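Local coordinates for protein putative oxidoreductase (Pseudomonas putida, PDB 3L6D) that probably binds NADP and acts as an oxidoreductase, although its substrate and reaction are not established, at residues I142-R147 / D170-F175; I97-T102 / G120-G125. All blocks are in the same frame, centred on the assembly; numbering follows the deposited sequence.

Overall arrangement
Contacts 1 and 2 meet at one mixed sheet, their centres about 11 Å apart. Along the chain they come in series: contact 2 (97-102 with 120-125) closes before contact 1 (142-147 with 170-175) opens. Strand 121-128, half of contact 2, is the antiparallel neighbour of strand 140-145, half of contact 1, and the two follow each other in sequence. They are tied directly, K124 N lying 2.9 Å from T144 O and Y100 OH 2.8 Å from H143 NE2, both probable hydrogen bonds. Contact 2 pairs the parallel strands 96-99 and 121-128 of the Rossmann-like part of the sheet, whereas contact 1 sets strand 140-145 against helix 169-199, which leads into the C-terminal domain.

Contact 1 (I142-R147 / D170-F175); sequences IHTGDR and DEALAF
I142 and T144 reach from strand 140-145 to the start of helix 169-199, the side chain between them pointing away. I142 CB branches into CG2, which lies 4.1 Å from A172 CB, and CG1, which carries CD1 on to the ring of F175. CG1 stands anti to the carbonyl carbon (chi1 -66°), and the chain is then extended at chi2, which brings CD1 to 3.7 Å from F175 CD2, oblique to the ring. I142 also packs on A176 and L179, further along the same helix. T144 meets A172 more tightly: its CB is 3.4 Å from A172 CB, closer than usual van der Waals contact, with OG1 at 3.7 Å and CG2 at 3.8 Å from the same methyl. T144 OG1 is hydrogen-bonded to L167 O, which fixes the side chain's rotation. The N-to-C directions of strand 142-145 and helix 170-175 make 146°, with their axes 8.1 Å apart, a spacing consistent with a small alanine at the crossing. F175 also packs on L211 of the second subunit. This is helix-on-sheet packing at the junction between the probable nucleotide-binding (Rossmann-type) domain and the long helix leading into the C-terminal domain, as in 6-phosphogluconate dehydrogenase relatives.

Contact 2 (I97-T102 / G120-G125); sequences IVDYTT and GHYVKG
D99 and Y122 meet on one face of two parallel strands, where the contact is tightest. Y122 OH donates to D99 OD2 over 2.6 Å, reaching it on the anti side, 26° out of the carboxylate plane, and the carboxylate stands at 80° to the ring. With CG anti to the backbone N (chi1 177°), the Y122 ring is laid along the strand toward D99, and L111 of helix 105-117 packs on both residues. The other carboxylate oxygen, D99 OD1, accepts T101 N in an Asx turn. With an alanine for D99, the Y122 hydroxyl would probably lose this acceptor and the turn at T101 its side-chain bond. Between the two backbones, four hydrogen bonds run from I97 N to H121 O (2.9 Å) through to G125 N to D99 O (2.8 Å). Beyond D99 the pairing gives way to water: one molecule takes a bond from K124 NZ at 2.7 Å and contacts D99 O and T101 O, and another bridges Y100 O and G125 O. G125 lies against the Y100 ring, with Y100 CE1 3.7 Å from G125 CA, where a CB would clash. The strands and helix 105-117 form a beta-alpha-beta unit of the Rossmann-like fold.

Contact 1 (I142-R147 / D170-F175)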
loop_
_atom_site.group_PDB
_atom_site.type_symbol
_atom_site.label_atom_id
_atom_site.label_comp_id
_atom_site.label_asym_id
_atom_site.label_seq_id
_atom_site.Cartn_x
_atom_site.Cartn_y
_atom_site.Cartn_z
ATOM N N ILE B 142 18.673 3.878 -4.440
ATOM C CA ILE B 142 19.188 4.974 -3.630
ATOM C C ILE B 142 20.699 4.811 -3.637
ATOM O O ILE B 142 21.163 3.698 -3.551
ATOM C CB ILE B 142 18.694 4.791 -2.156
ATOM C CG1 ILE B 142 17.171 4.944 -2.064
ATOM C CG2 ILE B 142 19.379 5.808 -1.239
ATOM C CD1 ILE B 142 16.575 4.255 -0.803
ATOM N N HIS B 143 21.460 5.899 -3.785
ATOM C CA HIS B 143 22.924 5.834 -3.761
ATOM C C HIS B 143 23.465 6.834 -2.775
ATOM O O HIS B 143 22.805 7.854 -2.489
ATOM C CB HIS B 143 23.474 6.124 -5.173
ATOM C CG HIS B 143 23.210 5.014 -6.147
ATOM N ND1 HIS B 143 22.112 5.003 -6.992
ATOM C CD2 HIS B 143 23.876 3.857 -6.377
ATOM C CE1 HIS B 143 22.120 3.885 -7.702
ATOM N NE2 HIS B 143 23.181 3.174 -7.342
ATOM N N THR B 144 24.630 6.528 -2.187
ATOM C CA THR B 144 25.247 7.424 -1.225
ATOM C C THR B 144 26.775 7.247 -1.369
ATOM O O THR B 144 27.208 6.467 -2.222
ATOM C CB THR B 144 24.735 7.171 0.239
ATOM O OG1 THR B 144 25.210 8.218 1.088
ATOM C CG2 THR B 144 25.156 5.838 0.796
ATOM N N GLY B 145 27.572 7.953 -0.566
ATOM C CA GLY B 145 29.042 7.859 -0.621
ATOM C C GLY B 145 29.602 9.078 -1.335
ATOM O O GLY B 145 29.451 10.197 -0.866
ATOM N N ASP B 146 30.174 8.860 -2.520
ATOM C CA ASP B 146 30.864 9.900 -3.276
ATOM C C ASP B 146 29.936 10.503 -4.322
ATOM O O ASP B 146 29.639 9.875 -5.355
ATOM C CB ASP B 146 32.101 9.269 -3.932
ATOM C CG ASP B 146 33.054 10.291 -4.555
ATOM O OD1 ASP B 146 32.681 11.096 -5.451
ATOM O OD2 ASP B 146 34.232 10.240 -4.166
ATOM N N ARG B 147 29.492 11.749 -4.087
ATOM C CA ARG B 147 28.487 12.355 -4.946
ATOM C C ARG B 147 29.023 12.552 -6.354
ATOM O O ARG B 147 28.308 12.335 -7.317
ATOM C CB ARG B 147 28.025 13.740 -4.397
ATOM C CG ARG B 147 26.813 14.342 -5.110
ATOM C CD ARG B 147 26.380 15.734 -4.489
ATOM N NE ARG B 147 25.618 15.582 -3.221
ATOM C CZ ARG B 147 24.287 15.472 -3.110
ATOM N NH1 ARG B 147 23.498 15.502 -4.190
ATOM N NH2 ARG B 147 23.729 15.322 -1.908
ATOM N N ASP B 170 24.200 9.599 6.028
ATOM C CA ASP B 170 23.323 9.255 7.114
ATOM C C ASP B 170 21.846 9.339 6.729
ATOM O O ASP B 170 21.020 8.526 7.215
ATOM C CB ASP B 170 23.699 10.083 8.323
ATOM C CG ASP B 170 25.112 9.731 8.800
ATOM O OD1 ASP B 170 25.340 8.541 9.159
ATOM O OD2 ASP B 170 26.004 10.608 8.717
ATOM N N GLU B 171 21.545 10.259 5.808
ATOM C CA GLU B 171 20.182 10.334 5.287
ATOM C C GLU B 171 19.860 9.097 4.422
ATOM O O GLU B 171 18.763 8.555 4.501
ATOM C CB GLU B 171 19.996 11.619 4.491
ATOM C CG GLU B 171 20.072 12.849 5.403
ATOM C CD GLU B 171 19.757 14.126 4.675
ATOM O OE1 GLU B 171 19.474 14.065 3.476
ATOM O OE2 GLU B 171 19.813 15.215 5.300
ATOM N N ALA B 172 20.812 8.659 3.621
ATOM C CA ALA B 172 20.564 7.485 2.759
ATOM C C ALA B 172 20.220 6.224 3.539
ATOM O O ALA B 172 19.253 5.510 3.211
ATOM C CB ALA B 172 21.744 7.221 1.807
ATOM N N LEU B 173 20.983 5.948 4.588
ATOM C CA LEU B 173 20.739 4.754 5.364
ATOM C C LEU B 173 19.399 4.826 6.071
ATOM O O LEU B 173 18.634 3.848 6.053
ATOM C CB LEU B 173 21.861 4.494 6.390
ATOM C CG LEU B 173 23.244 4.361 5.756
ATOM C CD1 LEU B 173 24.295 4.166 6.834
ATOM C CD2 LEU B 173 23.239 3.251 4.794
ATOM N N ALA B 174 19.122 5.982 6.672
ATOM C CA ALA B 174 17.886 6.212 7.410
ATOM C C ALA B 174 16.700 6.116 6.459
ATOM O O ALA B 174 15.685 5.451 6.755
ATOM C CB ALA B 174 17.909 7.617 8.063
ATOM N N PHE B 175 16.828 6.769 5.315
ATOM C CA PHE B 175 15.720 6.754 4.385
ATOM C C PHE B 175 15.433 5.326 3.890
ATOM O O PHE B 175 14.278 4.917 3.749
ATOM C CB PHE B 175 15.993 7.658 3.205
ATOM C CG PHE B 175 14.871 7.653 2.213
ATOM C CD1 PHE B 175 13.629 8.173 2.575
ATOM C CD2 PHE B 175 15.053 7.135 0.951
ATOM C CE1 PHE B 175 12.543 8.156 1.672
ATOM C CE2 PHE B 175 13.990 7.108 0.026
ATOM C CZ PHE B 175 12.719 7.633 0.406
#

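Contact 2 (I97-T102 / G120-G125)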
loop_
_atom_site.group_PDB
_atom_site.type_symbol
_atom_site.label_atom_id
_atom_site.label_comp_id
_atom_site.label_asym_id
_atom_site.label_seq_id
_atom_site.Cartn_x
_atom_site.Cartn_y
_atom_site.Cartn_z
ATOM N N ILE B 97 33.899 2.197 -7.349
ATOM C CA ILE B 97 33.261 0.957 -6.918
ATOM C C ILE B 97 31.848 1.312 -6.574
ATOM O O ILE B 97 31.628 2.191 -5.697
ATOM C CB ILE B 97 33.940 0.421 -5.620
ATOM C CG1 ILE B 97 35.431 0.203 -5.843
ATOM C CG2 ILE B 97 33.291 -0.876 -5.131
ATOM C CD1 ILE B 97 35.759 -0.572 -7.123
ATOM N N VAL B 98 30.890 0.625 -7.185
ATOM C CA VAL B 98 29.453 0.785 -6.823
ATOM C C VAL B 98 29.004 -0.472 -6.062
ATOM O O VAL B 98 28.901 -1.555 -6.654
ATOM C CB VAL B 98 28.580 1.031 -8.093
ATOM C CG1 VAL B 98 27.109 1.384 -7.687
ATOM C CG2 VAL B 98 29.163 2.163 -8.920
ATOM N N ASP B 99 28.799 -0.331 -4.751
ATOM C CA ASP B 99 28.667 -1.444 -3.829
ATOM C C ASP B 99 27.215 -1.668 -3.480
ATOM O O ASP B 99 26.633 -0.886 -2.706
ATOM C CB ASP B 99 29.470 -1.109 -2.546
ATOM C CG ASP B 99 29.572 -2.267 -1.567
ATOM O OD1 ASP B 99 29.083 -3.395 -1.832
ATOM O OD2 ASP B 99 30.180 -2.036 -0.511
ATOM N N TYR B 100 26.626 -2.725 -4.063
ATOM C CA TYR B 100 25.253 -3.135 -3.728
ATOM C C TYR B 100 25.170 -4.246 -2.647
ATOM O O TYR B 100 24.074 -4.716 -2.373
ATOM C CB TYR B 100 24.489 -3.576 -4.982
ATOM C CG TYR B 100 24.218 -2.462 -5.937
ATOM C CD1 TYR B 100 23.141 -1.611 -5.757
ATOM C CD2 TYR B 100 25.051 -2.241 -7.031
ATOM C CE1 TYR B 100 22.878 -0.565 -6.642
ATOM C CE2 TYR B 100 24.812 -1.184 -7.901
ATOM C CZ TYR B 100 23.738 -0.351 -7.696
ATOM O OH TYR B 100 23.483 0.682 -8.551
ATOM N N THR B 101 26.300 -4.652 -2.064
ATOM C CA THR B 101 26.363 -5.785 -1.104
ATOM C C THR B 101 25.750 -5.318 0.210
ATOM O O THR B 101 26.116 -4.258 0.695
ATOM C CB THR B 101 27.803 -6.206 -0.796
ATOM O OG1 THR B 101 28.434 -6.744 -1.958
ATOM C CG2 THR B 101 27.857 -7.281 0.329
ATOM N N THR B 102 24.826 -6.094 0.783
ATOM C CA THR B 102 24.275 -5.759 2.118
ATOM C C THR B 102 25.277 -5.851 3.276
ATOM O O THR B 102 25.972 -6.856 3.469
ATOM C CB THR B 102 23.032 -6.568 2.440
ATOM O OG1 THR B 102 22.175 -6.536 1.299
ATOM C CG2 THR B 102 22.309 -5.960 3.639
ATOM N N GLY B 120 40.523 5.567 -5.155
ATOM C CA GLY B 120 39.308 5.257 -5.897
ATOM C C GLY B 120 38.133 6.009 -5.304
ATOM O O GLY B 120 38.300 6.811 -4.396
ATOM N N HIS B 121 36.940 5.748 -5.799
ATOM C CA HIS B 121 35.765 6.462 -5.330
ATOM C C HIS B 121 34.777 5.409 -4.957
ATOM O O HIS B 121 34.691 4.375 -5.647
ATOM C CB HIS B 121 35.226 7.333 -6.453
ATOM C CG HIS B 121 36.277 8.196 -7.061
ATOM N ND1 HIS B 121 36.770 9.320 -6.427
ATOM C CD2 HIS B 121 36.986 8.066 -8.215
ATOM C CE1 HIS B 121 37.706 9.869 -7.185
ATOM N NE2 HIS B 121 37.862 9.125 -8.270
ATOM N N TYR B 122 34.076 5.620 -3.853
ATOM C CA TYR B 122 33.194 4.586 -3.345
ATOM C C TYR B 122 31.743 5.058 -3.403
ATOM O O TYR B 122 31.421 6.132 -2.876
ATOM C CB TYR B 122 33.585 4.243 -1.909
ATOM C CG TYR B 122 32.663 3.224 -1.308
ATOM C CD1 TYR B 122 32.857 1.857 -1.542
ATOM C CD2 TYR B 122 31.588 3.622 -0.512
ATOM C CE1 TYR B 122 32.006 0.915 -0.967
ATOM C CE2 TYR B 122 30.723 2.691 0.042
ATOM C CZ TYR B 122 30.936 1.346 -0.203
ATOM O OH TYR B 122 30.053 0.434 0.352
ATOM N N VAL B 123 30.890 4.328 -4.117
ATOM C CA VAL B 123 29.445 4.597 -4.066
ATOM C C VAL B 123 28.706 3.403 -3.509
ATOM O O VAL B 123 28.922 2.254 -3.973
ATOM C CB VAL B 123 28.874 4.930 -5.496
ATOM C CG1 VAL B 123 27.370 5.181 -5.424
ATOM C CG2 VAL B 123 29.581 6.145 -6.102
ATOM N N LYS B 124 27.851 3.630 -2.522
ATOM C CA LYS B 124 27.050 2.525 -1.988
ATOM C C LYS B 124 25.682 2.604 -2.690
ATOM O O LYS B 124 25.145 3.681 -2.837
ATOM C CB LYS B 124 26.836 2.670 -0.474
ATOM C CG LYS B 124 25.854 1.635 0.118
ATOM C CD LYS B 124 25.610 1.950 1.659
ATOM C CE LYS B 124 24.683 0.855 2.294
ATOM N NZ LYS B 124 25.353 -0.476 2.093
ATOM N N GLY B 125 25.145 1.473 -3.147
ATOM C CA GLY B 125 23.821 1.506 -3.770
ATOM C C GLY B 125 22.855 0.568 -3.036
ATOM O O GLY B 125 23.276 -0.432 -2.419
HETATM O O HOH W 1 25.762 -1.646 -0.310
HETATM O O HOH W 2 22.398 -2.948 -1.282
#